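Local coordinates for PTS system glucose-specific EIIA component (Mycoplasma capricolum, PDB 2GPR), which probably relays phosphoryl groups from phospho-HPr to the EIIB domain, serving glucose uptake by the sugar phosphotransferase system, at residues Leu8-Pro13 and Asp148-Leu153; Asp15-Thr20 and Asn41-Asp46; Pro50-Leu55 and Val101-Lys106; Ile79-Val84 and Val119-Ser124. All blocks are in the same frame, centred on the assembly; numbering follows the deposited sequence.

Contact 1: residues Leu8-Pro13 and Asp148-Leu153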
loop_
_atom_site.group_PDB
_atom_site.type_symbol
_atom_site.label_atom_id
_atom_site.label_comp_id
_atom_site.label_asym_id
_atom_site.label_seq_id
_atom_site.Cartn_x
_atom_site.Cartn_y
_atom_site.Cartn_z
ATOM N N LEU A 8 -6.090 12.759 -6.299
ATOM C CA LEU A 8 -4.957 12.117 -5.712
ATOM C C LEU A 8 -4.532 10.948 -6.563
ATOM O O LEU A 8 -5.283 10.053 -6.853
ATOM C CB LEU A 8 -5.117 11.714 -4.241
ATOM C CG LEU A 8 -3.849 10.984 -3.737
ATOM C CD1 LEU A 8 -3.078 11.819 -2.749
ATOM C CD2 LEU A 8 -4.169 9.605 -3.197
ATOM N N LYS A 9 -3.336 10.980 -7.008
ATOM C CA LYS A 9 -2.845 9.900 -7.827
ATOM C C LYS A 9 -2.138 8.866 -6.979
ATOM O O LYS A 9 -1.260 9.201 -6.179
ATOM C CB LYS A 9 -1.882 10.450 -8.842
ATOM C CG LYS A 9 -2.567 10.784 -10.143
ATOM C CD LYS A 9 -1.627 11.558 -11.101
ATOM C CE LYS A 9 -0.159 11.218 -10.797
ATOM N NZ LYS A 9 0.818 11.944 -11.645
ATOM N N VAL A 10 -2.502 7.587 -7.123
ATOM C CA VAL A 10 -1.812 6.598 -6.338
ATOM C C VAL A 10 -0.911 5.753 -7.192
ATOM O O VAL A 10 -1.355 5.338 -8.208
ATOM C CB VAL A 10 -2.616 5.926 -5.183
ATOM C CG1 VAL A 10 -3.843 6.716 -4.737
ATOM C CG2 VAL A 10 -2.898 4.444 -5.313
ATOM N N LEU A 11 0.387 5.582 -6.842
ATOM C CA LEU A 11 1.317 4.758 -7.659
ATOM C C LEU A 11 1.420 3.284 -7.208
ATOM O O LEU A 11 0.974 2.869 -6.134
ATOM C CB LEU A 11 2.760 5.344 -7.825
ATOM C CG LEU A 11 2.906 6.858 -8.011
ATOM C CD1 LEU A 11 4.352 7.219 -8.276
ATOM C CD2 LEU A 11 2.030 7.418 -9.124
ATOM N N ALA A 12 2.030 2.466 -8.021
ATOM C CA ALA A 12 2.262 1.119 -7.610
ATOM C C ALA A 12 3.592 1.086 -6.842
ATOM O O ALA A 12 4.586 1.591 -7.338
ATOM C CB ALA A 12 2.338 0.256 -8.835
ATOM N N PRO A 13 3.598 0.557 -5.597
ATOM C CA PRO A 13 4.793 0.460 -4.724
ATOM C C PRO A 13 5.791 -0.669 -5.079
ATOM O O PRO A 13 6.942 -0.695 -4.645
ATOM C CB PRO A 13 4.254 0.180 -3.347
ATOM C CG PRO A 13 2.810 -0.246 -3.512
ATOM C CD PRO A 13 2.345 0.309 -4.831
ATOM N N ASP A 148 3.743 3.457 -11.413
ATOM C CA ASP A 148 2.764 3.634 -12.449
ATOM C C ASP A 148 1.562 4.141 -11.796
ATOM O O ASP A 148 1.242 3.646 -10.727
ATOM C CB ASP A 148 2.324 2.233 -12.989
ATOM C CG ASP A 148 3.154 1.575 -14.050
ATOM O OD1 ASP A 148 4.248 2.190 -14.272
ATOM O OD2 ASP A 148 2.833 0.558 -14.630
ATOM N N VAL A 149 0.820 4.996 -12.455
ATOM C CA VAL A 149 -0.438 5.356 -11.858
ATOM C C VAL A 149 -1.362 4.126 -11.859
ATOM O O VAL A 149 -1.377 3.333 -12.790
ATOM C CB VAL A 149 -1.084 6.613 -12.415
ATOM C CG1 VAL A 149 -2.509 6.714 -11.881
ATOM C CG2 VAL A 149 -0.293 7.807 -11.947
ATOM N N VAL A 150 -2.118 3.964 -10.783
ATOM C CA VAL A 150 -2.942 2.798 -10.506
ATOM C C VAL A 150 -4.347 3.177 -9.961
ATOM O O VAL A 150 -5.247 2.359 -9.882
ATOM C CB VAL A 150 -2.102 1.914 -9.536
ATOM C CG1 VAL A 150 -2.888 1.224 -8.431
ATOM C CG2 VAL A 150 -1.279 0.903 -10.316
ATOM N N ALA A 151 -4.539 4.429 -9.583
ATOM C CA ALA A 151 -5.817 4.883 -9.076
ATOM C C ALA A 151 -5.830 6.338 -8.820
ATOM O O ALA A 151 -4.834 6.995 -8.583
ATOM C CB ALA A 151 -6.258 4.172 -7.825
ATOM N N ILE A 152 -7.016 6.830 -8.903
ATOM C CA ILE A 152 -7.340 8.226 -8.715
ATOM C C ILE A 152 -8.374 8.271 -7.654
ATOM O O ILE A 152 -9.340 7.500 -7.734
ATOM C CB ILE A 152 -7.974 8.811 -10.001
ATOM C CG1 ILE A 152 -7.014 8.717 -11.163
ATOM C CG2 ILE A 152 -8.408 10.252 -9.810
ATOM C CD1 ILE A 152 -5.815 9.617 -10.993
ATOM N N LEU A 153 -8.081 9.083 -6.630
ATOM C CA LEU A 153 -8.968 9.407 -5.496
ATOM C C LEU A 153 -9.272 10.855 -5.782
ATOM O O LEU A 153 -8.408 11.712 -5.656
ATOM C CB LEU A 153 -8.341 9.125 -4.077
ATOM C CG LEU A 153 -9.357 9.243 -2.912
ATOM C CD1 LEU A 153 -10.135 7.942 -2.667
ATOM C CD2 LEU A 153 -8.641 9.667 -1.632
#
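Lys-9 and Ile-152 run side by side, pointing the same way, with CG of Lys-9 3.6 Å from CD1 of Ile-152. They form a non-hydrogen-bonded pair between antiparallel strands 8-11 and 149-153, and the end of the isoleucine leans back toward its partner because chi2 of -68° folds CD1 over. Val-149 stands across the lysine at about a right angle; its CG2 touches Lys-9 CE at 3.6 Å and Leu-11 CD2 at 3.7 Å. The valine can serve both because CG1 lies trans to the backbone N (chi1 169°), which turns CG2 to the neighbouring strand. Residues of the other face pack more simply: CB of Leu-8 meets CB of Leu-153 at 4.1 Å, and Val-10 CG2 lies 4.2 Å from Ala-151 CB. At Val-10 the regular pairing is interrupted by a classic beta bulge, in which Val-150 and Ala-151 both face this one residue. Val-10 N donates to Ala-151 O at 2.8 Å, while Val-10 O accepts from Val-150 N at 3.0 Å. Beyond the bulge, Ala-12 CB rests on Val-150 CG2 at 4.0 Å. Phe-38 and Phe-128 cover the Val-10 side. The chemistry is therefore divided: main-chain bonds set the register, the aliphatic surface on the Val-10 face joins the strands to the interior, and on the other face the exposed lysine contributes its methylenes.

Contact 2: residues Asp15-Thr20 and Asn41-Asp46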
loop_
_atom_site.group_PDB
_atom_site.type_symbol
_atom_site.label_atom_id
_atom_site.label_comp_id
_atom_site.label_asym_id
_atom_site.label_seq_id
_atom_site.Cartn_x
_atom_site.Cartn_y
_atom_site.Cartn_z
ATOM N N ASP A 15 6.475 -4.019 -8.344
ATOM C CA ASP A 15 6.069 -4.491 -9.612
ATOM C C ASP A 15 5.073 -5.600 -9.333
ATOM O O ASP A 15 5.102 -6.165 -8.255
ATOM C CB ASP A 15 7.296 -4.942 -10.463
ATOM C CG ASP A 15 8.067 -3.816 -11.166
ATOM O OD1 ASP A 15 7.653 -2.579 -10.902
ATOM O OD2 ASP A 15 8.971 -4.047 -11.955
ATOM N N GLY A 16 4.148 -5.876 -10.259
ATOM C CA GLY A 16 3.159 -6.951 -10.064
ATOM C C GLY A 16 1.797 -6.634 -10.672
ATOM O O GLY A 16 1.669 -5.774 -11.543
ATOM N N THR A 17 0.773 -7.337 -10.184
ATOM C CA THR A 17 -0.560 -7.145 -10.677
ATOM C C THR A 17 -1.465 -6.517 -9.654
ATOM O O THR A 17 -1.616 -7.022 -8.551
ATOM C CB THR A 17 -1.167 -8.518 -10.963
ATOM O OG1 THR A 17 -0.184 -9.340 -11.518
ATOM C CG2 THR A 17 -2.414 -8.430 -11.845
ATOM N N ILE A 18 -2.164 -5.484 -10.045
ATOM C CA ILE A 18 -3.164 -4.956 -9.179
ATOM C C ILE A 18 -4.332 -5.929 -9.297
ATOM O O ILE A 18 -4.647 -6.377 -10.393
ATOM C CB ILE A 18 -3.548 -3.530 -9.543
ATOM C CG1 ILE A 18 -2.302 -2.624 -9.430
ATOM C CG2 ILE A 18 -4.686 -3.019 -8.640
ATOM C CD1 ILE A 18 -1.674 -2.616 -8.020
ATOM N N ILE A 19 -4.856 -6.371 -8.168
ATOM C CA ILE A 19 -5.972 -7.288 -8.103
ATOM C C ILE A 19 -6.946 -6.577 -7.185
ATOM O O ILE A 19 -6.579 -5.541 -6.650
ATOM C CB ILE A 19 -5.538 -8.658 -7.525
ATOM C CG1 ILE A 19 -5.139 -8.533 -6.042
ATOM C CG2 ILE A 19 -4.318 -9.193 -8.259
ATOM C CD1 ILE A 19 -4.031 -9.504 -5.674
ATOM N N THR A 20 -8.148 -7.124 -6.976
ATOM C CA THR A 20 -9.161 -6.505 -6.116
ATOM C C THR A 20 -9.065 -7.011 -4.708
ATOM O O THR A 20 -8.348 -7.985 -4.450
ATOM C CB THR A 20 -10.611 -6.683 -6.649
ATOM O OG1 THR A 20 -10.937 -8.062 -6.819
ATOM C CG2 THR A 20 -10.817 -5.939 -7.965
ATOM N N ASN A 41 -0.155 -8.131 -6.137
ATOM C CA ASN A 41 0.621 -9.342 -6.221
ATOM C C ASN A 41 2.051 -8.908 -6.525
ATOM O O ASN A 41 2.409 -8.639 -7.713
ATOM C CB ASN A 41 0.113 -10.280 -7.292
ATOM C CG ASN A 41 -0.083 -11.596 -6.671
ATOM O OD1 ASN A 41 0.782 -12.045 -5.905
ATOM N ND2 ASN A 41 -1.317 -12.080 -6.758
ATOM N N PRO A 42 2.835 -8.757 -5.435
ATOM C CA PRO A 42 4.193 -8.322 -5.545
ATOM C C PRO A 42 5.044 -9.266 -6.393
ATOM O O PRO A 42 5.183 -10.447 -6.109
ATOM C CB PRO A 42 4.777 -8.248 -4.124
ATOM C CG PRO A 42 3.772 -8.918 -3.209
ATOM C CD PRO A 42 2.542 -9.219 -4.054
ATOM N N LYS A 43 5.600 -8.698 -7.441
ATOM C CA LYS A 43 6.518 -9.373 -8.295
ATOM C C LYS A 43 7.892 -9.053 -7.815
ATOM O O LYS A 43 8.767 -9.918 -7.876
ATOM C CB LYS A 43 6.432 -8.940 -9.730
ATOM C CG LYS A 43 5.195 -9.425 -10.434
ATOM C CD LYS A 43 5.267 -9.058 -11.907
ATOM C CE LYS A 43 3.943 -9.200 -12.640
ATOM N NZ LYS A 43 3.657 -10.597 -12.993
ATOM N N SER A 44 8.089 -7.781 -7.399
ATOM C CA SER A 44 9.384 -7.283 -6.886
ATOM C C SER A 44 9.476 -7.282 -5.351
ATOM O O SER A 44 8.539 -7.613 -4.674
ATOM C CB SER A 44 9.844 -5.959 -7.494
ATOM O OG SER A 44 9.021 -4.895 -7.048
ATOM N N ASN A 45 10.619 -6.919 -4.799
ATOM C CA ASN A 45 10.748 -6.944 -3.369
ATOM C C ASN A 45 10.581 -5.607 -2.729
ATOM O O ASN A 45 10.034 -5.486 -1.608
ATOM C CB ASN A 45 12.085 -7.521 -2.973
ATOM C CG ASN A 45 12.395 -8.690 -3.857
ATOM O OD1 ASN A 45 13.009 -8.477 -4.919
ATOM N ND2 ASN A 45 11.779 -9.860 -3.569
ATOM N N ASP A 46 11.049 -4.615 -3.457
ATOM C CA ASP A 46 10.966 -3.248 -3.022
ATOM C C ASP A 46 9.544 -2.661 -3.040
ATOM O O ASP A 46 8.802 -2.728 -4.010
ATOM C CB ASP A 46 12.031 -2.384 -3.675
ATOM C CG ASP A 46 13.381 -3.114 -3.721
ATOM O OD1 ASP A 46 13.625 -3.828 -2.641
ATOM O OD2 ASP A 46 14.184 -3.024 -4.646
#
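Lys-43 lays its aliphatic chain along Gly-16, with CG 3.2 Å and CE 3.5 Å from the glycine CA. The chain stays extended through chi2 and chi3 and bends only at chi4 (-79°), near its end, where NZ forms a salt bridge with Glu-143; the same carboxylate accepts a bond from Thr-17 OG1. Having no side chain, Gly-16 leaves room for the carbonyl oxygen of Asn-41, which lies 3.0 Å from Gly-16 CA. Main-chain bonds pair the strands around it: Lys-43 N donates to Asp-15 O at 2.7 Å, and Asn-41 N to Thr-17 O at 3.0 Å. Ser-44 extends the pairing with a side chain, since its OG accepts the N-H of Asp-15 at 3.0 Å in an almost straight bond (175°). At the far end Ile-19 CD1 reaches the Asn-41 amide, 3.9 Å from ND2, the two side chains crossing at a slant. Strand 16-19 is the outermost strand of the seven-stranded sheet on this side and is joined here to strand 36-42; Gly-16 and Ile-18 also bond through their backbones to Val-144 and Gly-142, while Pro-42 packs on Leu-112 of helix 112-118.

Contact 3: residues Pro50-Leu55 and Val101-Lys106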
loop_
_atom_site.group_PDB
_atom_site.type_symbol
_atom_site.label_atom_id
_atom_site.label_comp_id
_atom_site.label_asym_id
_atom_site.label_seq_id
_atom_site.Cartn_x
_atom_site.Cartn_y
_atom_site.Cartn_z
ATOM N N PRO A 50 3.291 4.971 -2.311
ATOM C CA PRO A 50 2.241 5.188 -3.311
ATOM C C PRO A 50 1.863 6.638 -3.509
ATOM O O PRO A 50 1.304 7.002 -4.516
ATOM C CB PRO A 50 1.023 4.459 -2.767
ATOM C CG PRO A 50 1.430 3.752 -1.447
ATOM C CD PRO A 50 2.906 4.000 -1.242
ATOM N N VAL A 51 2.118 7.446 -2.495
ATOM C CA VAL A 51 1.866 8.885 -2.474
ATOM C C VAL A 51 2.874 9.591 -1.570
ATOM O O VAL A 51 3.778 8.997 -0.923
ATOM C CB VAL A 51 0.454 9.246 -2.027
ATOM C CG1 VAL A 51 -0.592 8.549 -2.885
ATOM C CG2 VAL A 51 0.297 8.847 -0.556
ATOM N N SER A 52 2.724 10.877 -1.503
ATOM C CA SER A 52 3.557 11.635 -0.629
ATOM C C SER A 52 2.773 12.022 0.604
ATOM O O SER A 52 1.586 12.325 0.534
ATOM C CB SER A 52 4.119 12.811 -1.341
ATOM O OG SER A 52 4.659 12.318 -2.544
ATOM N N GLY A 53 3.422 11.950 1.757
ATOM C CA GLY A 53 2.756 12.288 3.015
ATOM C C GLY A 53 3.638 11.933 4.173
ATOM O O GLY A 53 4.848 11.788 3.986
ATOM N N LYS A 54 3.039 11.781 5.342
ATOM C CA LYS A 54 3.748 11.426 6.558
ATOM C C LYS A 54 3.519 9.995 6.964
ATOM O O LYS A 54 2.373 9.499 7.024
ATOM C CB LYS A 54 3.271 12.279 7.688
ATOM C CG LYS A 54 4.418 12.790 8.511
ATOM C CD LYS A 54 4.050 12.905 9.962
ATOM C CE LYS A 54 2.821 13.746 10.190
ATOM N NZ LYS A 54 2.688 14.026 11.626
ATOM N N LEU A 55 4.613 9.321 7.264
ATOM C CA LEU A 55 4.523 7.946 7.722
ATOM C C LEU A 55 3.953 8.021 9.138
ATOM O O LEU A 55 4.680 7.993 10.147
ATOM C CB LEU A 55 5.928 7.319 7.785
ATOM C CG LEU A 55 6.106 5.934 7.174
ATOM C CD1 LEU A 55 7.542 5.456 7.384
ATOM C CD2 LEU A 55 5.192 4.926 7.814
ATOM N N VAL A 101 7.502 11.177 3.458
ATOM C CA VAL A 101 8.014 10.458 2.318
ATOM C C VAL A 101 7.474 11.040 1.045
ATOM O O VAL A 101 6.445 11.691 1.049
ATOM C CB VAL A 101 7.689 8.982 2.349
ATOM C CG1 VAL A 101 8.638 8.227 3.272
ATOM C CG2 VAL A 101 6.229 8.772 2.766
ATOM N N ASN A 102 8.172 10.732 -0.055
ATOM C CA ASN A 102 7.746 11.136 -1.405
ATOM C C ASN A 102 7.311 9.906 -2.173
ATOM O O ASN A 102 7.945 8.830 -2.053
ATOM C CB ASN A 102 8.794 11.930 -2.220
ATOM C CG ASN A 102 8.962 13.379 -1.776
ATOM O OD1 ASN A 102 10.078 13.926 -1.777
ATOM N ND2 ASN A 102 7.854 14.024 -1.413
ATOM N N ALA A 103 6.206 10.041 -2.903
ATOM C CA ALA A 103 5.693 8.915 -3.633
ATOM C C ALA A 103 6.750 8.355 -4.523
ATOM O O ALA A 103 7.452 9.085 -5.199
ATOM C CB ALA A 103 4.460 9.301 -4.399
ATOM N N GLY A 104 6.890 7.058 -4.488
ATOM C CA GLY A 104 7.966 6.398 -5.199
ATOM C C GLY A 104 9.226 6.191 -4.309
ATOM O O GLY A 104 10.188 5.566 -4.718
ATOM N N ASP A 105 9.247 6.743 -3.079
ATOM C CA ASP A 105 10.402 6.487 -2.185
ATOM C C ASP A 105 10.321 5.056 -1.716
ATOM O O ASP A 105 9.249 4.476 -1.692
ATOM C CB ASP A 105 10.463 7.341 -0.931
ATOM C CG ASP A 105 10.831 8.739 -1.200
ATOM O OD1 ASP A 105 11.419 8.889 -2.348
ATOM O OD2 ASP A 105 10.536 9.633 -0.457
ATOM N N LYS A 106 11.459 4.466 -1.387
ATOM C CA LYS A 106 11.444 3.113 -0.977
ATOM C C LYS A 106 11.012 3.025 0.456
ATOM O O LYS A 106 11.498 3.799 1.283
ATOM C CB LYS A 106 12.797 2.494 -1.179
ATOM C CG LYS A 106 12.720 0.988 -1.164
ATOM C CD LYS A 106 13.999 0.320 -1.626
ATOM C CE LYS A 106 15.241 1.083 -1.238
ATOM N NZ LYS A 106 16.438 0.625 -1.979
#
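A short edge strand running straight into a type II beta turn is the element at work here: Val-101 pairs with Gly-53, and the chain then reverses from Asn-102 to Asp-105. The antiparallel pair is closed by two backbone bonds, Val-101 N to Gly-53 O at 2.8 Å and Gly-53 N to Val-101 O at 3.1 Å. The side chain of Val-101 adds to the pair: CG2, set between its own backbone N and carbonyl carbon, lies 3.5 Å from Gly-53 O. Next to it, Ser-52 supplies a side-chain acceptor. With OG placed trans to its own carbonyl carbon (chi1 -50°), the oxygen receives the N-H of Ala-103 at 2.8 Å and 162°, so that the first half of the turn is tied to the loop preceding strand 53-57. The amide of Asn-102 passes close by, its ND2 3.8 Å from Ser-52 OG, a contact without a bond. Ala-103 turns its methyl onto the Val-51 backbone, CB lying 3.3 Å from Val-51 C. Inside the turn two bonds work together: Asp-105 N donates to Asn-102 O at 2.7 Å, and Asn-102 N returns to Asp-105 OD2 at 2.6 Å, approaching the carboxylate from well above its plane, 50° out. Gly-104 takes the positive phi angle at the third position of the turn. Around these loops, strand 53-57 continues the large sheet through strand 64-68, whose Ile-67 touches both Val-51 and Val-101; Val-51 also packs on Val-10 of strand 8-11, and the turn leads on into strand 106-110 of the separate three-stranded sheet.

Contact 4: residues Ile79-Val84 and Val119-Ser124; sequences IGLDTV and VPSIKS
The pyrrolidine ring of Pro-120 and the Asp-82 side chain, which ends in a flat carboxylate, cross at about a right angle; the ring offers its CG and CD atoms, and CD lies 3.8 Å from Asp-82 CB. Leu-81 O meets Val-119 CB at 3.0 Å, and the leucine side chain reaches over Ser-121 toward Lys-123 O, with CD2 3.4 Å from Ser-121 CB. Gly-80 lies against the carbonyls of Ser-121 and Lys-123. Lacking a side chain and set at a positive phi, it brings CA to 3.2 Å from Lys-123 O in a CA-H...O contact. Its N-H donates to Ser-124 OG at 2.8 Å. That hydroxyl in turn donates to Ile-122 O at 2.9 Å, meeting the carbonyl from above its plane, so one buried serine oxygen is gripped by two bonds, of which the one from Gly-80 joins the two loops and the other stays within 119-124; chi1 of -59° sets it beside its own backbone N. Across the first loop Thr-83 OG1 donates to Ile-79 O at 2.9 Å and closes the bend, the donor lying almost in line with the carbonyl (177°). Ser-121 OG accepts from Lys-123 N, an ST turn, and also bonds to Glu-25. The 79-84 loop packed against this turn borders the probable phosphoryl-transfer site: Thr-83 lies against His-63 and close to His-78, which by similarity is the phosphorylated residue, and Gly-80 O makes a weak bond to His-78 ND1.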
loop_
_atom_site.group_PDB
_atom_site.type_symbol
_atom_site.label_atom_id
_atom_site.label_comp_id
_atom_site.label_asym_id
_atom_site.label_seq_id
_atom_site.Cartn_x
_atom_site.Cartn_y
_atom_site.Cartn_z
ATOM N N ILE A 79 2.030 -5.132 3.591
ATOM C CA ILE A 79 2.628 -6.203 2.870
ATOM C C ILE A 79 2.109 -7.536 3.299
ATOM O O ILE A 79 2.188 -7.870 4.472
ATOM C CB ILE A 79 4.137 -6.190 2.866
ATOM C CG1 ILE A 79 4.619 -4.895 2.239
ATOM C CG2 ILE A 79 4.652 -7.406 2.049
ATOM C CD1 ILE A 79 4.634 -3.744 3.210
ATOM N N GLY A 80 1.611 -8.323 2.314
ATOM C CA GLY A 80 1.077 -9.669 2.539
ATOM C C GLY A 80 -0.044 -9.718 3.584
ATOM O O GLY A 80 -0.761 -8.768 3.828
ATOM N N LEU A 81 -0.169 -10.861 4.190
ATOM C CA LEU A 81 -1.147 -11.157 5.187
ATOM C C LEU A 81 -0.405 -11.802 6.404
ATOM O O LEU A 81 0.601 -12.501 6.239
ATOM C CB LEU A 81 -2.200 -12.120 4.570
ATOM C CG LEU A 81 -3.434 -11.458 3.938
ATOM C CD1 LEU A 81 -3.127 -10.134 3.266
ATOM C CD2 LEU A 81 -4.059 -12.377 2.914
ATOM N N ASP A 82 -0.875 -11.510 7.639
ATOM C CA ASP A 82 -0.331 -12.011 8.930
ATOM C C ASP A 82 1.081 -11.634 9.275
ATOM O O ASP A 82 1.552 -11.973 10.344
ATOM C CB ASP A 82 -0.646 -13.471 9.338
ATOM C CG ASP A 82 -1.930 -13.618 10.089
ATOM O OD1 ASP A 82 -2.693 -12.673 10.315
ATOM O OD2 ASP A 82 -2.189 -14.877 10.403
ATOM N N THR A 83 1.740 -10.957 8.371
ATOM C CA THR A 83 3.111 -10.487 8.539
ATOM C C THR A 83 3.500 -9.906 9.931
ATOM O O THR A 83 4.693 -9.903 10.269
ATOM C CB THR A 83 3.377 -9.482 7.427
ATOM O OG1 THR A 83 2.223 -8.656 7.278
ATOM C CG2 THR A 83 3.596 -10.259 6.145
ATOM N N VAL A 84 2.512 -9.394 10.744
ATOM C CA VAL A 84 2.808 -8.898 12.095
ATOM C C VAL A 84 3.430 -10.030 12.938
ATOM O O VAL A 84 4.279 -9.840 13.785
ATOM C CB VAL A 84 1.583 -8.318 12.795
ATOM C CG1 VAL A 84 0.699 -9.447 13.287
ATOM C CG2 VAL A 84 2.014 -7.475 13.998
ATOM N N VAL A 119 3.672 -16.957 5.791
ATOM C CA VAL A 119 2.332 -16.391 5.901
ATOM C C VAL A 119 1.334 -16.906 4.891
ATOM O O VAL A 119 1.661 -17.527 3.879
ATOM C CB VAL A 119 2.393 -14.882 5.815
ATOM C CG1 VAL A 119 3.188 -14.350 7.004
ATOM C CG2 VAL A 119 3.052 -14.487 4.490
ATOM N N PRO A 120 0.087 -16.600 5.182
ATOM C CA PRO A 120 -0.998 -17.003 4.338
ATOM C C PRO A 120 -0.932 -16.414 2.950
ATOM O O PRO A 120 -1.292 -17.080 1.993
ATOM C CB PRO A 120 -2.303 -16.587 5.045
ATOM C CG PRO A 120 -1.936 -16.095 6.432
ATOM C CD PRO A 120 -0.410 -16.048 6.488
ATOM N N SER A 121 -0.481 -15.171 2.832
ATOM C CA SER A 121 -0.418 -14.559 1.511
ATOM C C SER A 121 0.489 -13.346 1.453
ATOM O O SER A 121 0.530 -12.583 2.405
ATOM C CB SER A 121 -1.810 -14.168 1.050
ATOM O OG SER A 121 -1.728 -13.603 -0.233
ATOM N N ILE A 122 1.212 -13.155 0.319
ATOM C CA ILE A 122 2.029 -11.951 0.128
ATOM C C ILE A 122 1.283 -10.875 -0.675
ATOM O O ILE A 122 1.800 -9.794 -0.934
ATOM C CB ILE A 122 3.456 -12.132 -0.362
ATOM C CG1 ILE A 122 3.494 -12.778 -1.735
ATOM C CG2 ILE A 122 4.333 -12.867 0.624
ATOM C CD1 ILE A 122 4.474 -12.069 -2.658
ATOM N N LYS A 123 0.083 -11.199 -1.095
ATOM C CA LYS A 123 -0.724 -10.239 -1.773
ATOM C C LYS A 123 -0.875 -9.085 -0.799
ATOM O O LYS A 123 -1.224 -9.333 0.339
ATOM C CB LYS A 123 -2.057 -10.866 -2.068
ATOM C CG LYS A 123 -2.056 -11.735 -3.321
ATOM C CD LYS A 123 -3.470 -12.256 -3.564
ATOM C CE LYS A 123 -3.524 -13.676 -4.083
ATOM N NZ LYS A 123 -4.886 -14.246 -4.028
ATOM N N SER A 124 -0.456 -7.881 -1.209
ATOM C CA SER A 124 -0.398 -6.709 -0.353
ATOM C C SER A 124 -1.492 -5.688 -0.560
ATOM O O SER A 124 -1.571 -5.089 -1.607
ATOM C CB SER A 124 0.959 -6.055 -0.468
ATOM O OG SER A 124 1.987 -6.988 -0.097
#

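How the contacts relate
Contact 4 is the most buried; contacts 1, 2 and 3 are partly so. Contacts 2 and 3 lie at the outermost strands of one seven-stranded sheet, about 17 Å apart between centres, and contact 1, a separate two-stranded pair, touches both. Contact 2 also touches contact 4, Pro-42 packing on Ile-122. Chemistry follows place: backbone bonds and aliphatic overlap in contact 1, backbone bonds beside a lysine in contact 2, a backbone pair plus hydroxyl and turn bonds in contact 3, hydroxyl bonds and close loop packing in contact 4. Serine hydroxyls accept backbone N-H groups where pairing gives way to loops in contacts 2 and 3, and in contact 4, which joins loops throughout.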